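Local coordinates for protein CTP:phosphocholine Cytidylyltransferase (Streptococcus pneumoniae, PDB 1JYK) that probably transfers the cytidylyl group of CTP to phosphocholine, yielding CDP-choline, as a bacterial nucleotidyltransferase, at residues I29-G34 / S121-A126; V51-K56 / Q241-L246; Y129-M134 / S233-D238; S142-V147 / R177-V182. All blocks are in the same frame, centred on the assembly; numbering follows the deposited sequence.

Contact 1: residues I29-G34 / S121-A126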
# COMPACT_ATOMS: atom_id res chain seq x y z
N ILE A 29 -1.39 7.73 -1.36
CA ILE A 29 -2.57 7.00 -1.80
C ILE A 29 -2.68 5.81 -0.85
O ILE A 29 -1.73 5.05 -0.69
CB ILE A 29 -2.40 6.47 -3.25
CG1 ILE A 29 -2.39 7.64 -4.24
CG2 ILE A 29 -3.52 5.50 -3.58
CD1 ILE A 29 -1.64 7.33 -5.53
N ILE A 30 -3.83 5.68 -0.19
CA ILE A 30 -4.04 4.58 0.74
C ILE A 30 -5.09 3.63 0.15
O ILE A 30 -6.21 4.05 -0.18
CB ILE A 30 -4.51 5.09 2.13
CG1 ILE A 30 -3.51 6.11 2.67
CG2 ILE A 30 -4.65 3.91 3.10
CD1 ILE A 30 -3.86 6.67 4.04
N LEU A 31 -4.71 2.37 0.00
CA LEU A 31 -5.60 1.37 -0.56
C LEU A 31 -6.46 0.75 0.54
O LEU A 31 -5.98 -0.07 1.32
CB LEU A 31 -4.78 0.28 -1.27
CG LEU A 31 -3.78 0.79 -2.32
CD1 LEU A 31 -2.96 -0.39 -2.86
CD2 LEU A 31 -4.51 1.49 -3.45
N ALA A 32 -7.73 1.15 0.59
CA ALA A 32 -8.64 0.66 1.61
C ALA A 32 -10.02 0.24 1.08
O ALA A 32 -11.01 0.33 1.80
CB ALA A 32 -8.81 1.74 2.69
N ALA A 33 -10.09 -0.23 -0.17
CA ALA A 33 -11.37 -0.61 -0.75
C ALA A 33 -11.79 -2.08 -0.62
O ALA A 33 -12.98 -2.39 -0.65
CB ALA A 33 -11.40 -0.21 -2.22
N GLY A 34 -10.81 -2.97 -0.47
CA GLY A 34 -11.08 -4.40 -0.39
C GLY A 34 -11.95 -4.95 0.73
O GLY A 34 -12.19 -4.30 1.74
N SER A 121 4.14 10.04 -5.28
CA SER A 121 3.18 9.60 -4.29
C SER A 121 3.56 8.30 -3.59
O SER A 121 4.23 7.43 -4.16
CB SER A 121 1.82 9.43 -4.96
OG SER A 121 0.89 8.81 -4.09
N TYR A 122 3.15 8.19 -2.33
CA TYR A 122 3.37 6.98 -1.55
C TYR A 122 2.13 6.15 -1.84
O TYR A 122 1.05 6.71 -2.08
CB TYR A 122 3.39 7.28 -0.05
CG TYR A 122 4.71 7.77 0.49
CD1 TYR A 122 5.68 6.87 0.93
CD2 TYR A 122 5.00 9.13 0.52
CE1 TYR A 122 6.91 7.33 1.40
CE2 TYR A 122 6.23 9.60 0.98
CZ TYR A 122 7.18 8.69 1.41
OH TYR A 122 8.39 9.16 1.84
N VAL A 123 2.27 4.83 -1.83
CA VAL A 123 1.14 3.94 -2.02
C VAL A 123 1.21 3.13 -0.73
O VAL A 123 2.24 2.51 -0.45
CB VAL A 123 1.29 3.02 -3.26
CG1 VAL A 123 0.15 2.00 -3.29
CG2 VAL A 123 1.28 3.87 -4.53
N ILE A 124 0.13 3.12 0.03
CA ILE A 124 0.10 2.44 1.31
C ILE A 124 -1.05 1.47 1.48
O ILE A 124 -2.19 1.79 1.17
CB ILE A 124 0.02 3.49 2.44
CG1 ILE A 124 1.21 4.44 2.33
CG2 ILE A 124 -0.05 2.82 3.81
CD1 ILE A 124 0.89 5.88 2.66
N ASP A 125 -0.74 0.27 1.98
CA ASP A 125 -1.77 -0.73 2.23
C ASP A 125 -2.38 -0.33 3.57
O ASP A 125 -1.65 -0.01 4.51
CB ASP A 125 -1.17 -2.13 2.35
CG ASP A 125 -0.75 -2.71 1.01
OD1 ASP A 125 -1.09 -2.14 -0.05
OD2 ASP A 125 -0.07 -3.76 1.02
N ALA A 126 -3.70 -0.36 3.67
CA ALA A 126 -4.38 0.04 4.89
C ALA A 126 -4.45 -1.00 6.01
O ALA A 126 -4.87 -0.68 7.12
CB ALA A 126 -5.79 0.53 4.56
O HOH W 1 -4.96 -2.49 1.69
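Ile29 N and Ser121 OG reach the carbonyl oxygen of Tyr122 from opposite faces of its plane, one from the neighbouring strand and one from the preceding residue. The backbone donor Ile29 N lies 2.7 Å from Tyr122 O, tilted out of the carbonyl plane, while the serine hydroxyl sits above it on the other side. OG is anti to the Ser121 backbone N (chi1 171°), a turn that also brings it to 3.3 Å from Ile29 CD1. Farther along the two parallel strands, Ile124 N to Ile29 O and Leu31 N to Ile124 O, the latter 2.8 Å, both have the donor nearly in line with the C=O bond. The pairing frays at its C-terminal end, where Ala126 N is 3.3 Å from Leu31 O and a water joins the same two atoms. On one face Leu31 CD1 touches both Val123 CG1, at 3.9 Å, and Asp125 OD1, at 3.8 Å; on the other, Ile30 CG2 meets Ala126 CB. The chain leaving through Ala33 and Gly34 begins the family's glycine-containing loop, consistent with nucleotide binding. Strand 74-78 flanks the other edge of strand 27-32, strand 182-185 borders strand 121-125, and helix 58-68 packs on Ile30 and Ile124.

Contact 2: residues V51-K56 / Q241-L246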
# COMPACT_ATOMS: atom_id res chain seq x y z
N VAL A 51 -10.54 -1.07 11.23
CA VAL A 51 -10.49 -1.99 12.36
C VAL A 51 -9.65 -1.24 13.41
O VAL A 51 -8.63 -0.63 13.07
CB VAL A 51 -9.81 -3.33 11.96
CG1 VAL A 51 -9.30 -4.06 13.19
CG2 VAL A 51 -10.80 -4.21 11.22
N GLN A 52 -10.08 -1.27 14.66
CA GLN A 52 -9.36 -0.54 15.70
C GLN A 52 -8.32 -1.34 16.48
O GLN A 52 -8.60 -2.45 16.95
CB GLN A 52 -10.35 0.09 16.67
CG GLN A 52 -11.48 0.82 15.98
CD GLN A 52 -12.37 1.57 16.95
OE1 GLN A 52 -12.01 1.80 18.10
NE2 GLN A 52 -13.55 1.95 16.48
N VAL A 53 -7.13 -0.78 16.61
CA VAL A 53 -6.07 -1.41 17.39
C VAL A 53 -5.76 -0.36 18.44
O VAL A 53 -5.60 0.83 18.13
CB VAL A 53 -4.81 -1.75 16.53
CG1 VAL A 53 -5.21 -2.64 15.37
CG2 VAL A 53 -4.13 -0.49 16.03
N ASN A 54 -5.70 -0.79 19.69
CA ASN A 54 -5.46 0.13 20.79
C ASN A 54 -6.51 1.23 20.71
O ASN A 54 -6.21 2.41 20.88
CB ASN A 54 -4.06 0.73 20.71
CG ASN A 54 -3.55 1.19 22.07
OD1 ASN A 54 -4.06 0.78 23.11
ND2 ASN A 54 -2.54 2.05 22.05
N GLN A 55 -7.75 0.82 20.41
CA GLN A 55 -8.90 1.71 20.33
C GLN A 55 -8.84 2.83 19.31
O GLN A 55 -9.45 3.88 19.50
CB GLN A 55 -9.17 2.32 21.71
CG GLN A 55 -9.42 1.30 22.82
CD GLN A 55 -10.54 0.32 22.50
OE1 GLN A 55 -10.51 -0.85 22.92
NE2 GLN A 55 -11.55 0.78 21.75
N LYS A 56 -8.12 2.62 18.21
CA LYS A 56 -8.00 3.63 17.17
C LYS A 56 -7.95 2.97 15.79
O LYS A 56 -7.17 2.06 15.58
CB LYS A 56 -6.72 4.46 17.41
CG LYS A 56 -6.48 5.57 16.41
CD LYS A 56 -5.36 6.49 16.89
CE LYS A 56 -5.05 7.58 15.89
NZ LYS A 56 -6.14 8.58 15.85
N GLN A 241 -5.82 -13.42 14.09
CA GLN A 241 -4.79 -13.88 15.02
C GLN A 241 -3.69 -12.83 15.09
O GLN A 241 -3.18 -12.52 16.17
CB GLN A 241 -4.22 -15.21 14.56
CG GLN A 241 -5.07 -16.42 14.95
CD GLN A 241 -6.32 -16.56 14.10
OE1 GLN A 241 -6.34 -16.21 12.91
NE2 GLN A 241 -7.39 -17.09 14.70
N ASP A 242 -3.31 -12.30 13.93
CA ASP A 242 -2.28 -11.26 13.87
C ASP A 242 -2.79 -10.07 14.66
O ASP A 242 -2.04 -9.43 15.40
CB ASP A 242 -2.04 -10.81 12.42
CG ASP A 242 -1.22 -11.81 11.62
OD1 ASP A 242 -0.63 -12.73 12.22
OD2 ASP A 242 -1.18 -11.66 10.38
N TYR A 243 -4.07 -9.78 14.49
CA TYR A 243 -4.73 -8.67 15.16
C TYR A 243 -4.68 -8.85 16.68
O TYR A 243 -4.36 -7.92 17.42
CB TYR A 243 -6.18 -8.58 14.69
CG TYR A 243 -7.04 -7.70 15.55
CD1 TYR A 243 -7.03 -6.32 15.39
CD2 TYR A 243 -7.85 -8.25 16.55
CE1 TYR A 243 -7.81 -5.50 16.20
CE2 TYR A 243 -8.63 -7.44 17.36
CZ TYR A 243 -8.60 -6.06 17.18
OH TYR A 243 -9.37 -5.26 17.98
N ARG A 244 -5.03 -10.04 17.14
CA ARG A 244 -5.03 -10.31 18.57
C ARG A 244 -3.63 -10.17 19.18
O ARG A 244 -3.46 -9.62 20.26
CB ARG A 244 -5.59 -11.72 18.83
CG ARG A 244 -7.10 -11.77 18.70
CD ARG A 244 -7.63 -13.17 18.46
NE ARG A 244 -9.06 -13.14 18.15
CZ ARG A 244 -9.74 -14.18 17.67
NH1 ARG A 244 -9.11 -15.34 17.44
NH2 ARG A 244 -11.03 -14.07 17.41
N LYS A 245 -2.62 -10.67 18.47
CA LYS A 245 -1.25 -10.58 18.95
C LYS A 245 -0.80 -9.12 19.06
O LYS A 245 -0.17 -8.74 20.04
CB LYS A 245 -0.33 -11.35 18.02
CG LYS A 245 -0.38 -12.85 18.26
CD LYS A 245 0.22 -13.65 17.12
CE LYS A 245 0.06 -15.14 17.39
NZ LYS A 245 0.88 -15.98 16.46
N LEU A 246 -1.13 -8.32 18.05
CA LEU A 246 -0.76 -6.91 18.05
C LEU A 246 -1.41 -6.17 19.22
O LEU A 246 -0.78 -5.33 19.86
CB LEU A 246 -1.19 -6.23 16.74
CG LEU A 246 -0.99 -4.71 16.68
CD1 LEU A 246 0.49 -4.38 16.85
CD2 LEU A 246 -1.52 -4.18 15.35
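Val53 CG1 fits between two side chains of the C-terminal helix, 4.0 Å from Tyr243 CE1 and equally near Leu246 CD2, and this is the close-packed half of the contact. Val51 CG1 adds to it, approaching the same ring atom, Tyr243 CE1, to 3.7 Å; both valines come to the ring obliquely. Tyr243 reaches them because its chi1 of 166° turns CG away from its own N and carries the ring from the helix across to the strand. At the ring edge the character changes. Gln52 O lies in the ring plane, 3.1 Å from Tyr243 OH. The Gln52 side chain itself leaves on the solvent side, its CB directed away from the helix. Beyond it the chain reverses through a type I' turn from Val53 to Lys56, a tight two-residue hairpin. Here Asn54 and Gln55 are exposed, and the hairpin tip is tied to the helix by Asn54 N bonding to Glu247. Helix 58-68 follows the hairpin and places Leu58 against Val53, while Leu246 of helix 240-250 faces Phe131 and Tyr235 on the far side.

Contact 3: residues Y129-M134 / S233-D238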
# COMPACT_ATOMS: atom_id res chain seq x y z
N TYR A 129 0.04 -2.03 10.54
CA TYR A 129 0.21 -1.11 11.65
C TYR A 129 1.68 -0.68 11.57
O TYR A 129 2.58 -1.53 11.58
CB TYR A 129 -0.06 -1.80 12.98
CG TYR A 129 0.17 -0.89 14.16
CD1 TYR A 129 1.38 -0.88 14.85
CD2 TYR A 129 -0.83 -0.00 14.58
CE1 TYR A 129 1.60 -0.02 15.92
CE2 TYR A 129 -0.62 0.86 15.65
CZ TYR A 129 0.59 0.85 16.31
OH TYR A 129 0.79 1.69 17.38
N LEU A 130 1.92 0.62 11.50
CA LEU A 130 3.28 1.13 11.40
C LEU A 130 3.85 1.51 12.77
O LEU A 130 3.38 2.46 13.40
CB LEU A 130 3.32 2.34 10.46
CG LEU A 130 2.57 2.16 9.13
CD1 LEU A 130 2.52 3.46 8.38
CD2 LEU A 130 3.27 1.09 8.31
N PHE A 131 4.86 0.77 13.22
CA PHE A 131 5.48 1.05 14.51
C PHE A 131 6.43 2.25 14.42
O PHE A 131 6.73 2.88 15.43
CB PHE A 131 6.25 -0.17 15.01
CG PHE A 131 5.40 -1.14 15.77
CD1 PHE A 131 5.16 -0.96 17.13
CD2 PHE A 131 4.83 -2.24 15.13
CE1 PHE A 131 4.35 -1.86 17.84
CE2 PHE A 131 4.02 -3.13 15.82
CZ PHE A 131 3.78 -2.94 17.18
N LYS A 132 6.90 2.55 13.22
CA LYS A 132 7.82 3.67 13.03
C LYS A 132 7.39 4.53 11.86
O LYS A 132 6.83 4.01 10.88
CB LYS A 132 9.23 3.13 12.78
CG LYS A 132 9.85 2.43 13.99
CD LYS A 132 11.19 3.03 14.36
CE LYS A 132 12.33 2.38 13.58
NZ LYS A 132 13.64 3.06 13.81
N ASN A 133 7.64 5.84 11.96
CA ASN A 133 7.31 6.79 10.89
C ASN A 133 8.45 6.98 9.89
O ASN A 133 9.37 7.77 10.03
CB ASN A 133 6.87 8.14 11.42
CG ASN A 133 6.21 8.98 10.33
OD1 ASN A 133 6.17 8.59 9.16
ND2 ASN A 133 5.69 10.14 10.72
N MSE A 134 8.27 6.20 8.87
CA MSE A 134 8.99 5.90 7.65
C MSE A 134 8.90 7.01 6.60
O MSE A 134 9.78 7.16 5.76
CB MSE A 134 8.10 4.83 7.29
CG MSE A 134 7.96 4.12 6.14
SE MSE A 134 6.58 3.43 7.05
CE MSE A 134 7.59 1.90 7.97
N SER A 233 9.16 -2.60 12.01
CA SER A 233 8.73 -1.29 11.53
C SER A 233 7.29 -1.31 11.03
O SER A 233 6.52 -0.39 11.28
CB SER A 233 9.66 -0.82 10.42
OG SER A 233 10.85 -0.27 10.95
N ILE A 234 6.96 -2.37 10.30
CA ILE A 234 5.61 -2.56 9.76
C ILE A 234 5.10 -3.86 10.34
O ILE A 234 5.81 -4.87 10.34
CB ILE A 234 5.63 -2.68 8.22
CG1 ILE A 234 5.97 -1.33 7.59
CG2 ILE A 234 4.28 -3.16 7.72
CD1 ILE A 234 6.35 -1.42 6.12
N TYR A 235 3.89 -3.85 10.86
CA TYR A 235 3.31 -5.06 11.43
C TYR A 235 2.11 -5.41 10.57
O TYR A 235 1.13 -4.68 10.54
CB TYR A 235 2.88 -4.82 12.87
CG TYR A 235 2.36 -6.06 13.56
CD1 TYR A 235 3.07 -6.63 14.62
CD2 TYR A 235 1.16 -6.65 13.18
CE1 TYR A 235 2.57 -7.74 15.29
CE2 TYR A 235 0.66 -7.76 13.84
CZ TYR A 235 1.37 -8.30 14.90
OH TYR A 235 0.88 -9.39 15.58
N GLU A 236 2.21 -6.54 9.87
CA GLU A 236 1.14 -7.00 8.99
C GLU A 236 -0.01 -7.65 9.73
O GLU A 236 0.21 -8.47 10.62
CB GLU A 236 1.69 -8.03 7.99
CG GLU A 236 2.93 -7.58 7.26
CD GLU A 236 4.19 -7.68 8.10
OE1 GLU A 236 4.11 -8.11 9.28
OE2 GLU A 236 5.27 -7.33 7.57
N ILE A 237 -1.22 -7.26 9.38
CA ILE A 237 -2.41 -7.85 9.99
C ILE A 237 -3.05 -8.67 8.88
O ILE A 237 -3.84 -8.16 8.08
CB ILE A 237 -3.38 -6.76 10.50
CG1 ILE A 237 -2.62 -5.79 11.41
CG2 ILE A 237 -4.53 -7.41 11.26
CD1 ILE A 237 -3.50 -4.84 12.18
N ASP A 238 -2.68 -9.95 8.82
CA ASP A 238 -3.18 -10.85 7.79
C ASP A 238 -4.27 -11.79 8.28
O ASP A 238 -4.84 -12.53 7.49
CB ASP A 238 -2.03 -11.69 7.22
CG ASP A 238 -1.06 -10.87 6.40
OD1 ASP A 238 -1.49 -9.87 5.80
OD2 ASP A 238 0.14 -11.24 6.35
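Tyr129 and Tyr235 form an antiparallel hydrogen-bonded pair, with Tyr129 N to Tyr235 O nearly straight (175° at the hydrogen) and 2.9 Å long, and Leu130 and Ile234 follow as a non-hydrogen-bonded pair. The pairing continues as Phe131 N bonds Ser233 O at 2.8 Å, although more bent. Aromatic groups gather on the Tyr129 and Tyr235 side. The Phe131 ring presents its edge to Tyr235, CE2 lying 3.6 Å from Tyr235 CB, and the two side chains run alongside each other. One face of that same ring receives the edge of Tyr129, whose CE1 stands 3.6 Å above the ring centre, so Phe131 is held from two directions. Tyr235 OH extends beyond the pair and bonds the carbonyl of Asp242. On the opposite side the partners are aliphatic: Leu130 CD2 lies 3.7 Å from Ile234 CG1, the side chains pointing the same way. The selenomethionine at Met134 crosses Ile234 at about a right angle, bringing its CE 3.6 Å from Ile234 CG1. With chi1 at 169°, Met134 extends its chain away from its own N and toward the strand. The arrangement is a two-stranded antiparallel ribbon of short strands, distant in sequence, packed against helices 58-68 and 240-250.

Contact 4: residues S142-V147 / R177-V182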
# COMPACT_ATOMS: atom_id res chain seq x y z
N SER A 142 12.06 6.29 -6.66
CA SER A 142 11.06 5.28 -6.34
C SER A 142 11.66 4.32 -5.32
O SER A 142 12.78 3.83 -5.50
CB SER A 142 10.63 4.54 -7.61
OG SER A 142 10.10 5.46 -8.54
N THR A 143 10.90 4.05 -4.26
CA THR A 143 11.39 3.21 -3.18
C THR A 143 10.37 2.23 -2.62
O THR A 143 9.18 2.54 -2.50
CB THR A 143 11.87 4.08 -1.99
OG1 THR A 143 12.86 5.01 -2.44
CG2 THR A 143 12.44 3.23 -0.87
N TYR A 144 10.86 1.04 -2.26
CA TYR A 144 10.04 0.03 -1.63
C TYR A 144 10.58 -0.01 -0.21
O TYR A 144 11.78 -0.25 -0.02
CB TYR A 144 10.26 -1.35 -2.26
CG TYR A 144 9.35 -1.67 -3.41
CD1 TYR A 144 7.98 -1.77 -3.23
CD2 TYR A 144 9.87 -1.88 -4.68
CE1 TYR A 144 7.14 -2.07 -4.30
CE2 TYR A 144 9.04 -2.18 -5.75
CZ TYR A 144 7.68 -2.28 -5.55
OH TYR A 144 6.86 -2.58 -6.61
N PHE A 145 9.74 0.25 0.79
CA PHE A 145 10.18 0.16 2.18
C PHE A 145 9.88 -1.29 2.53
O PHE A 145 8.72 -1.68 2.66
CB PHE A 145 9.39 1.14 3.04
CG PHE A 145 9.72 2.57 2.74
CD1 PHE A 145 10.61 3.28 3.55
CD2 PHE A 145 9.19 3.19 1.62
CE1 PHE A 145 10.97 4.60 3.24
CE2 PHE A 145 9.55 4.51 1.29
CZ PHE A 145 10.44 5.21 2.11
N SER A 146 10.95 -2.08 2.66
CA SER A 146 10.83 -3.52 2.89
C SER A 146 11.33 -4.13 4.20
O SER A 146 12.43 -3.84 4.66
CB SER A 146 11.54 -4.24 1.74
OG SER A 146 11.50 -5.65 1.92
N VAL A 147 10.50 -4.99 4.80
CA VAL A 147 10.88 -5.68 6.02
C VAL A 147 11.22 -7.11 5.61
O VAL A 147 10.71 -7.62 4.60
CB VAL A 147 9.71 -5.73 7.06
CG1 VAL A 147 9.45 -4.34 7.64
CG2 VAL A 147 8.46 -6.30 6.42
N ARG A 177 13.20 -10.26 1.72
CA ARG A 177 12.71 -8.89 1.79
C ARG A 177 11.47 -8.82 0.90
O ARG A 177 11.54 -8.95 -0.32
CB ARG A 177 13.77 -7.92 1.29
CG ARG A 177 14.96 -7.77 2.24
CD ARG A 177 14.62 -6.82 3.36
NE ARG A 177 15.65 -6.81 4.39
CZ ARG A 177 15.66 -5.99 5.43
NH1 ARG A 177 14.68 -5.10 5.60
NH2 ARG A 177 16.65 -6.05 6.31
N ILE A 178 10.32 -8.62 1.53
CA ILE A 178 9.06 -8.60 0.80
C ILE A 178 8.51 -7.22 0.49
O ILE A 178 8.96 -6.21 1.03
CB ILE A 178 7.97 -9.37 1.61
CG1 ILE A 178 7.75 -8.68 2.96
CG2 ILE A 178 8.42 -10.81 1.86
CD1 ILE A 178 6.46 -9.06 3.65
N LEU A 179 7.56 -7.18 -0.44
CA LEU A 179 6.86 -5.94 -0.77
C LEU A 179 6.02 -5.86 0.51
O LEU A 179 5.21 -6.76 0.78
CB LEU A 179 5.98 -6.13 -2.00
CG LEU A 179 6.66 -5.71 -3.31
CD1 LEU A 179 7.90 -6.57 -3.51
CD2 LEU A 179 5.70 -5.85 -4.48
N SER A 180 6.21 -4.80 1.29
CA SER A 180 5.55 -4.68 2.58
C SER A 180 4.34 -3.78 2.74
O SER A 180 3.80 -3.68 3.85
CB SER A 180 6.60 -4.30 3.62
OG SER A 180 7.78 -5.06 3.44
N GLY A 181 3.91 -3.10 1.69
CA GLY A 181 2.74 -2.25 1.83
C GLY A 181 3.02 -0.76 1.91
O GLY A 181 2.11 0.03 2.15
N VAL A 182 4.28 -0.38 1.75
CA VAL A 182 4.66 1.03 1.76
C VAL A 182 5.70 1.21 0.66
O VAL A 182 6.74 0.54 0.66
CB VAL A 182 5.26 1.50 3.12
CG1 VAL A 182 5.60 2.99 3.05
CG2 VAL A 182 4.28 1.24 4.26
O HOH W 2 7.34 -2.49 0.25
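Ser146 OG and Ser180 OG both donate to the carbonyl of Ile178, arriving from opposite faces of its plane. The Ser146 bond is the shorter, 2.7 Å from OG to Ile178 O, and a chi1 of 178°, placing OG across the CA-CB bond from the serine's amide nitrogen, makes it possible. Ser180 OG, having given its proton to that carbonyl, serves as acceptor for Val147 N at 3.0 Å, with 167° at the hydrogen. The two hydroxyls appear to take the place of backbone partners where regular pairing lapses: strand 142-149 pairs antiparallel with 176-177 and again with 182-185, and residues 178-181 form the loop between these two pairings within the mixed sheet. The carbonyl of Ser146 is claimed by Arg177 NH1 at 2.7 Å, lying almost in the guanidinium plane; NH1 also bonds Leu229 O, so it bridges two carbonyls. Regular bonds bracket the loop, Ile178 N to Val147 O at 3.3 Å on one side and Phe145 N to Val182 O at 3.0 Å on the other. Between them a water donates to Phe145 O and accepts from Ser180 N, which stand too far apart to bond directly. Beside this polar strip, Tyr144 CE1 rests 3.8 Å from Leu179 CG, and Phe145 CD2 packs against Val182 CG1.

From the N terminus, residues 29-34 open contact 1 and 51-56 open contact 2; contact 1 closes at 121-126 while contact 2 remains open, so these two loops cross. Residues 129-134 then begin contact 3, and contact 4, joining 142-147 to 177-182, opens and closes entirely within it. The returning chain closes contact 3 at 233-238 and contact 2 at 241-246, giving an order in which 4 lies inside 3 and 3 inside 2. Contacts 1 and 4 belong to the same mixed sheet and meet where Asp125 N approaches Gly181 O. Ile234 CD1 packs on Ser180 and Val182, tying contact 3 to contact 4, and the ribbon of contact 3 meets the C-terminal helix of contact 2.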